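Local atomic coordinates of PA1221 (Pseudomonas aeruginosa, PDB entry 4DG8), a protein that belongs to the ANL clan of AMP-binding enzymes, has a predicted phosphopantetheine attachment site near its C terminus, and holds adenosine monophosphate in this structure. Residues F198-P203 with R279-T283; Q459-T465 with P485-V491; R382-V386 with R396-T400; G77-Y83 with H102-D108. All coordinates share one frame; numbering follows the deposited sequence.

Overall arrangement
From the N terminus, contact 4 comes first: it closes the short beta-alpha-beta loop between 77-83 and 102-108 in a seven-stranded mixed sheet. Contact 1 follows with the widest loop, bringing the connection 198-203 against strand 280-284 of a different, five-stranded sheet. Next is contact 3, where a tight hairpin turns 382-386 back on 396-400, close to the bound adenosine monophosphate. Contact 2 closes last, pairing 459-465 with 485-491 in a small three-stranded sheet. All four loops run in series, so none encloses or crosses another. Contacts 1 and 2 lie on opposite sides of the chain's centre, their own centres about 41 Å apart.

Contact 1: F198-P203 with R279-T283; sequences FLAFAP and RQLLT
Gln280 reaches from strand 280-284 to the backbone of Phe201, seating the loop 198-203 on one face of the five-stranded mixed sheet in the AMP-binding region. The loop runs from helix 186-193 toward strand 206-209. With CG of Gln280 lodged between its backbone N and carbonyl carbon (chi1 57°) and the rest of the chain extended, the amide arrives directly under the loop. There OE1 accepts the backbone N-H of Phe201 at 2.9 Å, the donor standing 35° out of the carbonyl plane. NE2 is bound to Ser256 OG on the neighbouring strand, so both ends of the buried amide are used and its orientation is settled; glutamine, offering an acceptor and a donor on one flexible stem, suits the place. The methyl of Ala202 is small enough to rest 3.6 Å from NE2.

The ring of Phe201 stands almost upright to this amide, with planes 80° apart, and brings CD2 to 3.5 Å from OE1. It also stacks with the ring of His304. Arg279 meets the outer end of the loop. Its CB meets CB of Ala202 at 3.9 Å, while its long extended stem carries the guanidinium to the exposed outer end, where NH1 makes a weak in-plane bond of 3.3 Å to Phe201 O.

Deeper in, Leu282 fills the apolar end beneath Phe198 and Leu199, its side chain about 9 Å from the bound adenosine monophosphate. Its branch CD2 serves both partners, lying 3.9 Å from Phe198 CD1 and 4.0 Å from Leu199 CD2.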
# COMPACT_ATOMS: atom_id res chain seq x y z
N PHE A 198 4.40 16.89 6.39
CA PHE A 198 3.16 16.24 6.80
C PHE A 198 3.39 15.17 7.88
O PHE A 198 2.44 14.60 8.41
CB PHE A 198 2.38 15.68 5.60
CG PHE A 198 3.17 14.70 4.75
CD1 PHE A 198 3.22 13.36 5.08
CD2 PHE A 198 3.86 15.14 3.62
CE1 PHE A 198 3.94 12.47 4.30
CE2 PHE A 198 4.58 14.25 2.85
CZ PHE A 198 4.62 12.91 3.19
N LEU A 199 4.66 14.85 8.13
CA LEU A 199 5.07 13.93 9.21
C LEU A 199 5.63 14.63 10.46
O LEU A 199 6.27 14.00 11.30
CB LEU A 199 6.01 12.83 8.71
CG LEU A 199 5.42 11.88 7.67
CD1 LEU A 199 6.49 10.89 7.21
CD2 LEU A 199 4.11 11.15 8.16
N ALA A 200 5.47 15.94 10.52
CA ALA A 200 6.21 16.75 11.50
C ALA A 200 5.54 16.98 12.86
O ALA A 200 5.98 17.84 13.62
CB ALA A 200 6.62 18.09 10.88
N PHE A 201 4.43 16.29 13.13
CA PHE A 201 3.62 16.60 14.33
C PHE A 201 3.77 15.67 15.55
O PHE A 201 3.12 15.87 16.58
CB PHE A 201 2.15 16.78 13.92
CG PHE A 201 1.99 17.55 12.62
CD1 PHE A 201 2.25 18.91 12.56
CD2 PHE A 201 1.59 16.89 11.46
CE1 PHE A 201 2.11 19.61 11.37
CE2 PHE A 201 1.44 17.59 10.26
CZ PHE A 201 1.69 18.95 10.21
N ALA A 202 4.60 14.64 15.44
CA ALA A 202 4.78 13.69 16.53
C ALA A 202 6.26 13.39 16.75
O ALA A 202 6.83 12.52 16.10
CB ALA A 202 3.98 12.39 16.26
N PRO A 203 6.92 14.15 17.65
CA PRO A 203 8.36 13.99 17.85
C PRO A 203 8.78 12.53 18.06
O PRO A 203 9.85 12.12 17.60
CB PRO A 203 8.63 14.82 19.12
CG PRO A 203 7.60 15.90 19.09
CD PRO A 203 6.35 15.22 18.50
N ARG A 279 -1.53 12.16 17.37
CA ARG A 279 -0.96 13.47 17.03
C ARG A 279 -1.10 13.77 15.53
O ARG A 279 -1.43 14.89 15.13
CB ARG A 279 0.49 13.58 17.51
CG ARG A 279 0.63 13.82 19.04
CD ARG A 279 2.08 14.15 19.46
NE ARG A 279 2.03 14.95 20.68
CZ ARG A 279 2.48 16.19 20.79
NH1 ARG A 279 3.09 16.79 19.78
NH2 ARG A 279 2.35 16.82 21.94
N GLN A 280 -0.83 12.77 14.70
CA GLN A 280 -1.02 12.90 13.26
C GLN A 280 -1.69 11.65 12.70
O GLN A 280 -1.28 10.50 12.99
CB GLN A 280 0.32 13.23 12.55
CG GLN A 280 1.42 12.21 12.81
CD GLN A 280 2.85 12.70 12.54
OE1 GLN A 280 3.10 13.86 12.19
NE2 GLN A 280 3.81 11.78 12.70
N LEU A 281 -2.74 11.88 11.93
CA LEU A 281 -3.53 10.85 11.29
C LEU A 281 -3.53 11.12 9.78
O LEU A 281 -3.93 12.20 9.33
CB LEU A 281 -4.96 10.87 11.85
CG LEU A 281 -5.98 9.88 11.27
CD1 LEU A 281 -5.41 8.45 11.19
CD2 LEU A 281 -7.26 9.89 12.08
N LEU A 282 -3.04 10.16 9.02
CA LEU A 282 -3.07 10.23 7.56
C LEU A 282 -4.10 9.25 7.06
O LEU A 282 -4.24 8.14 7.57
CB LEU A 282 -1.69 9.92 6.97
CG LEU A 282 -0.55 10.76 7.56
CD1 LEU A 282 0.08 10.03 8.74
CD2 LEU A 282 0.49 11.05 6.52
N THR A 283 -4.88 9.70 6.09
CA THR A 283 -5.94 8.90 5.51
C THR A 283 -5.96 9.14 4.00
O THR A 283 -5.25 10.02 3.50
CB THR A 283 -7.31 9.22 6.13
OG1 THR A 283 -8.29 8.33 5.58
CG2 THR A 283 -7.71 10.67 5.83

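Contact 2: Q459-T465 with P485-V491; sequences QLLCAWT and PHACVRV
This is a parallel strand pairing, firm from Cys462 with Cys488 to Trp464 with Arg490, joining the central strand 457-466 of a small three-stranded sheet to its edge strand 487-490. The strand segments run 20° apart. Five backbone bonds zip them together, passing from one strand to the other and back; that from Val489 N to Cys462 O is 2.8 Å long and almost straight, whereas the first, from His486 N to Leu460 O, is more bent.

The face bearing Cys462, Trp464, Cys488 and Arg490 holds the largest side-chain contact. CG of Trp464 occupies the position between its own backbone N and carbonyl carbon (chi1 59°), which swings the indole across the neighbouring strand. Arg490 lays its aliphatic stem over that ring: CB sits 3.6 Å from the centroid of the six-membered ring of Trp464, a CH-pi contact, while the guanidinium runs on to a weak bond with Gly466 O. An arginine thus serves both an apolar ring face and a backbone carbonyl. On the same side Cys462 CB packs 3.7 Å from Pro485 CG, and Phe438 of helix 431-439 covers both residues.

At the other end the Gln459 amide stacks on the His486 ring, their planes 11° apart, with NE2 4.0 Å above the ring centre; its OE1 is bound to Arg452 NE. Compact Ala463 lies on the opposite face, under Leu507 of helix 504-510.

Helix 473-478 links the two strands, making a beta-alpha-beta unit consistent with the small C-terminal domain of ANL enzymes.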
# COMPACT_ATOMS: atom_id res chain seq x y z
N GLN A 459 -17.73 -5.09 -0.52
CA GLN A 459 -18.02 -6.43 -0.93
C GLN A 459 -18.26 -6.41 -2.41
O GLN A 459 -18.88 -5.48 -2.95
CB GLN A 459 -19.25 -6.98 -0.19
CG GLN A 459 -19.01 -7.24 1.28
CD GLN A 459 -20.26 -7.67 2.03
OE1 GLN A 459 -21.38 -7.50 1.55
NE2 GLN A 459 -20.07 -8.21 3.23
N LEU A 460 -17.72 -7.43 -3.06
CA LEU A 460 -17.94 -7.67 -4.47
C LEU A 460 -19.16 -8.57 -4.56
O LEU A 460 -19.33 -9.49 -3.76
CB LEU A 460 -16.71 -8.35 -5.05
CG LEU A 460 -16.53 -8.36 -6.57
CD1 LEU A 460 -16.47 -6.94 -7.11
CD2 LEU A 460 -15.26 -9.13 -6.91
N LEU A 461 -20.04 -8.28 -5.51
CA LEU A 461 -21.21 -9.10 -5.75
C LEU A 461 -21.20 -9.48 -7.22
O LEU A 461 -20.89 -8.66 -8.08
CB LEU A 461 -22.50 -8.33 -5.43
CG LEU A 461 -22.73 -7.91 -3.98
CD1 LEU A 461 -24.12 -7.30 -3.83
CD2 LEU A 461 -22.56 -9.09 -3.04
N CYS A 462 -21.52 -10.74 -7.52
CA CYS A 462 -21.53 -11.19 -8.90
C CYS A 462 -22.90 -11.69 -9.36
O CYS A 462 -23.41 -12.70 -8.85
CB CYS A 462 -20.50 -12.31 -9.12
SG CYS A 462 -20.72 -13.20 -10.68
N ALA A 463 -23.49 -10.99 -10.33
CA ALA A 463 -24.75 -11.43 -10.95
C ALA A 463 -24.47 -12.03 -12.32
O ALA A 463 -23.65 -11.52 -13.07
CB ALA A 463 -25.72 -10.26 -11.07
N TRP A 464 -25.13 -13.14 -12.66
CA TRP A 464 -24.86 -13.75 -13.95
C TRP A 464 -26.09 -14.37 -14.60
O TRP A 464 -27.07 -14.68 -13.92
CB TRP A 464 -23.71 -14.77 -13.85
CG TRP A 464 -23.94 -15.89 -12.88
CD1 TRP A 464 -23.67 -15.88 -11.54
CD2 TRP A 464 -24.44 -17.20 -13.17
NE1 TRP A 464 -23.99 -17.10 -10.98
CE2 TRP A 464 -24.47 -17.92 -11.96
CE3 TRP A 464 -24.88 -17.83 -14.35
CZ2 TRP A 464 -24.92 -19.24 -11.89
CZ3 TRP A 464 -25.33 -19.14 -14.27
CH2 TRP A 464 -25.34 -19.83 -13.05
N THR A 465 -26.03 -14.52 -15.92
CA THR A 465 -27.10 -15.17 -16.68
C THR A 465 -26.50 -16.35 -17.43
O THR A 465 -25.35 -16.28 -17.87
CB THR A 465 -27.75 -14.22 -17.71
OG1 THR A 465 -26.77 -13.81 -18.67
CG2 THR A 465 -28.37 -13.00 -17.02
N PRO A 485 -16.09 -12.89 -5.21
CA PRO A 485 -17.33 -12.20 -4.84
C PRO A 485 -17.88 -12.75 -3.54
O PRO A 485 -17.79 -13.96 -3.29
CB PRO A 485 -18.28 -12.54 -5.99
CG PRO A 485 -17.36 -12.74 -7.15
CD PRO A 485 -16.12 -13.38 -6.60
N HIS A 486 -18.44 -11.88 -2.71
CA HIS A 486 -19.10 -12.29 -1.49
C HIS A 486 -20.30 -13.18 -1.82
O HIS A 486 -20.61 -14.12 -1.10
CB HIS A 486 -19.56 -11.06 -0.70
CG HIS A 486 -20.42 -11.39 0.48
ND1 HIS A 486 -19.90 -11.93 1.64
CD2 HIS A 486 -21.75 -11.27 0.68
CE1 HIS A 486 -20.88 -12.13 2.51
NE2 HIS A 486 -22.01 -11.73 1.95
N ALA A 487 -20.97 -12.86 -2.92
CA ALA A 487 -22.10 -13.66 -3.39
C ALA A 487 -22.11 -13.82 -4.91
O ALA A 487 -21.95 -12.84 -5.64
CB ALA A 487 -23.41 -13.04 -2.91
N CYS A 488 -22.28 -15.05 -5.38
CA CYS A 488 -22.52 -15.30 -6.81
C CYS A 488 -23.97 -15.68 -6.99
O CYS A 488 -24.43 -16.69 -6.45
CB CYS A 488 -21.65 -16.44 -7.32
SG CYS A 488 -19.96 -15.99 -7.65
N VAL A 489 -24.71 -14.87 -7.74
CA VAL A 489 -26.14 -15.09 -7.91
C VAL A 489 -26.56 -15.14 -9.38
O VAL A 489 -26.25 -14.24 -10.16
CB VAL A 489 -26.97 -14.00 -7.18
CG1 VAL A 489 -28.44 -14.31 -7.27
CG2 VAL A 489 -26.53 -13.89 -5.73
N ARG A 490 -27.26 -16.22 -9.75
CA ARG A 490 -27.79 -16.36 -11.10
C ARG A 490 -29.11 -15.61 -11.20
O ARG A 490 -30.02 -15.85 -10.41
CB ARG A 490 -28.02 -17.85 -11.41
CG ARG A 490 -28.79 -18.13 -12.70
CD ARG A 490 -29.41 -19.52 -12.67
NE ARG A 490 -29.91 -19.94 -13.97
CZ ARG A 490 -31.11 -19.62 -14.46
NH1 ARG A 490 -31.94 -18.86 -13.76
NH2 ARG A 490 -31.47 -20.06 -15.66
N VAL A 491 -29.22 -14.69 -12.16
CA VAL A 491 -30.48 -14.01 -12.39
C VAL A 491 -31.02 -14.40 -13.76
O VAL A 491 -30.32 -15.03 -14.56
CB VAL A 491 -30.31 -12.48 -12.35
CG1 VAL A 491 -29.80 -12.04 -10.98
CG2 VAL A 491 -29.35 -12.02 -13.44

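Contact 3: R382-V386 with R396-T400; sequences RASFV and RAYRT
Phe385 is flanked on its two sides by Arg396 and Tyr398, both from the opposite strand of a beta hairpin (385-390 with 393-406). Phe385 and Tyr398 form a non-hydrogen-bonded antiparallel pair just where helix 378-384 gives way to strand. The next pair, Val386 with Ala397, is hydrogen-bonded: Val386 N gives a good bond to Ala397 O, and the return bond from Ala397 N is weak.

Arg396 holds CG opposite its backbone N (chi1 -171°) and stays extended as far as NE, which carries the guanidinium alongside Phe385, with one of its own faces against the Phe385 side chain at CB and CD1. The two planes are only 11° apart, and NH2 lies 3.4 Å from Phe385 CG. From the other side Tyr398 presents its ring carbon CD1, 3.7 Å above the plane of the Phe385 ring and toward the rim; the rings themselves are inclined at 41°. The tyrosine side chain extends past Ser384, so its OH can share a water with Ser384 OG, which is 3.0 Å from that water. The serine hydroxyl also bonds Arg380 O. A second water bridges the last helical carbonyl, Ser384 O, to Arg399 O, donating to them at 2.6 and 2.7 Å respectively. The side chain of Tyr398 lies about 7 Å from the bound adenosine monophosphate.

Arginine suits its position because it has two surfaces: its flat face rests on carbon, while NH1 bonds Ala371 O and NH2 makes a weak bond to Gln372 O. The charge is therefore probably eased by carbonyl oxygens, and the packing on Phe385 need not cost the guanidinium its polar partners.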
# COMPACT_ATOMS: atom_id res chain seq x y z
N ARG A 382 7.84 0.15 -20.28
CA ARG A 382 8.14 1.07 -21.38
C ARG A 382 6.97 1.97 -21.75
O ARG A 382 7.17 3.13 -22.11
CB ARG A 382 8.59 0.31 -22.63
CG ARG A 382 10.04 -0.14 -22.57
CD ARG A 382 10.34 -1.19 -23.61
NE ARG A 382 9.99 -0.74 -24.95
CZ ARG A 382 10.72 0.10 -25.67
NH1 ARG A 382 11.84 0.60 -25.16
NH2 ARG A 382 10.32 0.45 -26.89
N ALA A 383 5.75 1.43 -21.66
CA ALA A 383 4.55 2.20 -21.96
C ALA A 383 4.12 3.14 -20.82
O ALA A 383 3.63 4.23 -21.07
CB ALA A 383 3.41 1.25 -22.32
N SER A 384 4.25 2.68 -19.58
CA SER A 384 3.78 3.43 -18.41
C SER A 384 4.74 4.50 -17.86
O SER A 384 4.30 5.51 -17.28
CB SER A 384 3.35 2.48 -17.28
OG SER A 384 2.27 1.67 -17.69
N PHE A 385 6.04 4.24 -17.99
CA PHE A 385 7.07 5.16 -17.50
C PHE A 385 7.78 5.76 -18.69
O PHE A 385 8.54 5.08 -19.38
CB PHE A 385 8.07 4.42 -16.60
CG PHE A 385 7.46 3.79 -15.37
CD1 PHE A 385 7.54 4.43 -14.13
CD2 PHE A 385 6.81 2.57 -15.44
CE1 PHE A 385 6.97 3.85 -12.98
CE2 PHE A 385 6.24 1.98 -14.31
CZ PHE A 385 6.32 2.61 -13.08
N VAL A 386 7.55 7.05 -18.92
CA VAL A 386 7.99 7.71 -20.14
C VAL A 386 8.67 9.02 -19.82
O VAL A 386 8.41 9.62 -18.79
CB VAL A 386 6.77 8.02 -21.02
CG1 VAL A 386 5.95 6.77 -21.25
CG2 VAL A 386 5.92 9.10 -20.36
N ARG A 396 12.12 11.26 -16.45
CA ARG A 396 11.26 10.09 -16.33
C ARG A 396 10.00 10.44 -15.54
O ARG A 396 10.05 11.19 -14.56
CB ARG A 396 12.02 8.94 -15.67
CG ARG A 396 11.29 7.61 -15.69
CD ARG A 396 12.29 6.50 -15.41
NE ARG A 396 11.71 5.17 -15.62
CZ ARG A 396 11.33 4.34 -14.66
NH1 ARG A 396 11.46 4.68 -13.37
NH2 ARG A 396 10.82 3.16 -14.98
N ALA A 397 8.88 9.89 -15.98
CA ALA A 397 7.56 10.23 -15.45
C ALA A 397 6.58 9.05 -15.51
O ALA A 397 6.65 8.20 -16.40
CB ALA A 397 6.99 11.43 -16.22
N TYR A 398 5.68 9.01 -14.54
CA TYR A 398 4.61 8.03 -14.50
C TYR A 398 3.26 8.74 -14.66
O TYR A 398 2.90 9.60 -13.84
CB TYR A 398 4.64 7.24 -13.19
CG TYR A 398 3.50 6.26 -13.06
CD1 TYR A 398 3.49 5.07 -13.80
CD2 TYR A 398 2.41 6.53 -12.24
CE1 TYR A 398 2.42 4.17 -13.71
CE2 TYR A 398 1.34 5.63 -12.14
CZ TYR A 398 1.36 4.45 -12.88
OH TYR A 398 0.31 3.55 -12.78
N ARG A 399 2.54 8.38 -15.72
CA ARG A 399 1.16 8.82 -15.92
C ARG A 399 0.22 7.96 -15.08
O ARG A 399 0.12 6.75 -15.29
CB ARG A 399 0.79 8.70 -17.40
CG ARG A 399 1.67 9.52 -18.32
CD ARG A 399 1.39 9.21 -19.78
NE ARG A 399 0.04 9.57 -20.19
CZ ARG A 399 -0.35 9.67 -21.46
NH1 ARG A 399 0.51 9.43 -22.44
NH2 ARG A 399 -1.61 10.00 -21.75
N THR A 400 -0.49 8.58 -14.15
CA THR A 400 -1.23 7.85 -13.13
C THR A 400 -2.57 7.27 -13.59
O THR A 400 -3.08 6.30 -12.99
CB THR A 400 -1.53 8.75 -11.92
OG1 THR A 400 -2.25 9.89 -12.37
CG2 THR A 400 -0.24 9.20 -11.21
O HOH W 1 0.03 1.95 -15.65
O HOH W 2 1.69 5.41 -17.10

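Contact 4: G77-Y83 with H102-D108; sequences GVCLGVY and HHYLYID
Cys79 to Val82 and His103 to Tyr106 run side by side as parallel strands, their axes 4.5 Å apart at closest and twisted by 40°, with backbone bonds passing between them from Val78 O down to Ile107 N. Where the strands begin, His102 closes the end: ND1 accepts the N-H of Val78 at 3.2 Å, the donor lying 38° out of the ring plane. NE2 is bound to Tyr73 O, consistent with the ring proton sitting on NE2. Branch CG2 of Val78 presses over the middle of the same ring, only 3.3 Å from its centroid, a tight CH-pi contact.

His103 bends back with CG between its backbone N and carbonyl carbon (chi1 46°), so that one face of the imidazole covers Val78 O and Cys79 CA while CE1 meets Gly77 O edge-on at 3.2 Å.

Helix 88-99 links the two strands in a beta-alpha-beta unit of the seven-stranded mixed sheet and packs, through Leu94 and Ile97, on the face that carries Leu80, Val82 and Tyr104. Helix 113-123 covers the other face, where Val123 touches both Cys79 and Leu105. There the slim thiol of Cys79 brings SG to 3.7 Å from Leu105 CB. Gly81, with no side chain, lets Ile107 fold in close, its CG1 4.4 Å from the glycine CA.

Two tyrosines finish the far end. Tyr106 turns its ring so that CD1 lies 3.0 Å from Val82 O, and Tyr83 directs the edge of its ring at Ile107 O, with CD1 also 3.0 Å away.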
# COMPACT_ATOMS: atom_id res chain seq x y z
N GLY A 77 20.33 -8.44 -4.91
CA GLY A 77 19.33 -8.34 -5.96
C GLY A 77 18.30 -9.44 -6.07
O GLY A 77 17.53 -9.49 -7.05
N VAL A 78 18.22 -10.32 -5.08
CA VAL A 78 17.18 -11.35 -5.13
C VAL A 78 15.91 -10.97 -4.38
O VAL A 78 15.95 -10.23 -3.39
CB VAL A 78 17.68 -12.75 -4.70
CG1 VAL A 78 19.03 -13.04 -5.32
CG2 VAL A 78 17.74 -12.86 -3.19
N CYS A 79 14.79 -11.45 -4.90
CA CYS A 79 13.50 -11.32 -4.24
C CYS A 79 13.32 -12.38 -3.13
O CYS A 79 13.53 -13.57 -3.34
CB CYS A 79 12.35 -11.45 -5.26
SG CYS A 79 10.72 -11.26 -4.51
N LEU A 80 12.91 -11.92 -1.95
CA LEU A 80 12.70 -12.81 -0.82
C LEU A 80 11.33 -12.56 -0.21
O LEU A 80 10.94 -11.41 0.04
CB LEU A 80 13.81 -12.61 0.22
CG LEU A 80 15.22 -13.00 -0.22
CD1 LEU A 80 16.22 -12.57 0.86
CD2 LEU A 80 15.30 -14.50 -0.46
N GLY A 81 10.62 -13.66 0.07
CA GLY A 81 9.26 -13.59 0.57
C GLY A 81 9.18 -13.51 2.08
O GLY A 81 10.05 -14.01 2.77
N VAL A 82 8.11 -12.89 2.58
CA VAL A 82 7.84 -12.85 4.01
C VAL A 82 6.39 -13.20 4.24
O VAL A 82 5.50 -12.60 3.62
CB VAL A 82 8.11 -11.47 4.59
CG1 VAL A 82 7.72 -11.41 6.08
CG2 VAL A 82 9.57 -11.12 4.40
N TYR A 83 6.14 -14.18 5.11
CA TYR A 83 4.78 -14.49 5.56
C TYR A 83 4.64 -14.33 7.07
O TYR A 83 5.52 -14.75 7.83
CB TYR A 83 4.35 -15.90 5.12
CG TYR A 83 3.03 -16.33 5.75
CD1 TYR A 83 1.82 -15.78 5.33
CD2 TYR A 83 2.99 -17.28 6.77
CE1 TYR A 83 0.62 -16.16 5.91
CE2 TYR A 83 1.79 -17.67 7.36
CZ TYR A 83 0.61 -17.11 6.92
OH TYR A 83 -0.58 -17.48 7.50
N HIS A 102 18.90 -7.51 -0.84
CA HIS A 102 17.75 -8.16 -1.44
C HIS A 102 16.48 -7.32 -1.25
O HIS A 102 16.50 -6.30 -0.56
CB HIS A 102 17.61 -9.57 -0.85
CG HIS A 102 18.83 -10.42 -1.06
ND1 HIS A 102 19.60 -10.33 -2.20
CD2 HIS A 102 19.44 -11.33 -0.27
CE1 HIS A 102 20.61 -11.17 -2.12
NE2 HIS A 102 20.54 -11.79 -0.95
N HIS A 103 15.37 -7.76 -1.85
CA HIS A 103 14.11 -7.04 -1.74
C HIS A 103 13.00 -7.95 -1.28
O HIS A 103 12.99 -9.15 -1.58
CB HIS A 103 13.72 -6.32 -3.06
CG HIS A 103 13.86 -7.16 -4.30
ND1 HIS A 103 15.05 -7.28 -4.99
CD2 HIS A 103 12.95 -7.87 -5.02
CE1 HIS A 103 14.88 -8.04 -6.06
NE2 HIS A 103 13.61 -8.42 -6.10
N TYR A 104 12.04 -7.39 -0.56
CA TYR A 104 11.02 -8.21 0.07
C TYR A 104 9.70 -8.20 -0.67
O TYR A 104 9.37 -7.26 -1.40
CB TYR A 104 10.81 -7.86 1.57
CG TYR A 104 10.37 -6.45 1.91
CD1 TYR A 104 9.04 -6.06 1.78
CD2 TYR A 104 11.29 -5.52 2.44
CE1 TYR A 104 8.62 -4.75 2.14
CE2 TYR A 104 10.88 -4.22 2.81
CZ TYR A 104 9.55 -3.84 2.66
OH TYR A 104 9.13 -2.56 2.99
N LEU A 105 8.99 -9.30 -0.52
CA LEU A 105 7.67 -9.49 -1.11
C LEU A 105 6.75 -10.14 -0.09
O LEU A 105 7.11 -11.17 0.50
CB LEU A 105 7.81 -10.43 -2.31
CG LEU A 105 6.53 -11.01 -2.89
CD1 LEU A 105 5.66 -9.90 -3.49
CD2 LEU A 105 6.90 -12.07 -3.93
N TYR A 106 5.56 -9.58 0.11
CA TYR A 106 4.60 -10.27 0.96
C TYR A 106 3.99 -11.50 0.28
O TYR A 106 3.55 -11.46 -0.86
CB TYR A 106 3.47 -9.37 1.50
CG TYR A 106 2.77 -10.07 2.65
CD1 TYR A 106 3.49 -10.43 3.80
CD2 TYR A 106 1.43 -10.42 2.59
CE1 TYR A 106 2.90 -11.09 4.86
CE2 TYR A 106 0.81 -11.10 3.65
CZ TYR A 106 1.57 -11.44 4.78
OH TYR A 106 1.00 -12.10 5.84
N ILE A 107 3.96 -12.61 1.01
CA ILE A 107 3.30 -13.81 0.51
C ILE A 107 2.31 -14.29 1.55
O ILE A 107 2.68 -14.58 2.69
CB ILE A 107 4.31 -14.95 0.20
CG1 ILE A 107 5.26 -14.54 -0.93
CG2 ILE A 107 3.57 -16.23 -0.18
CD1 ILE A 107 4.59 -14.41 -2.29
N ASP A 108 1.03 -14.36 1.17
CA ASP A 108 0.02 -14.84 2.09
C ASP A 108 -0.18 -16.33 1.84
O ASP A 108 -0.84 -16.72 0.88
CB ASP A 108 -1.28 -14.05 1.88
CG ASP A 108 -2.37 -14.46 2.83
OD1 ASP A 108 -2.23 -15.50 3.50
OD2 ASP A 108 -3.39 -13.73 2.90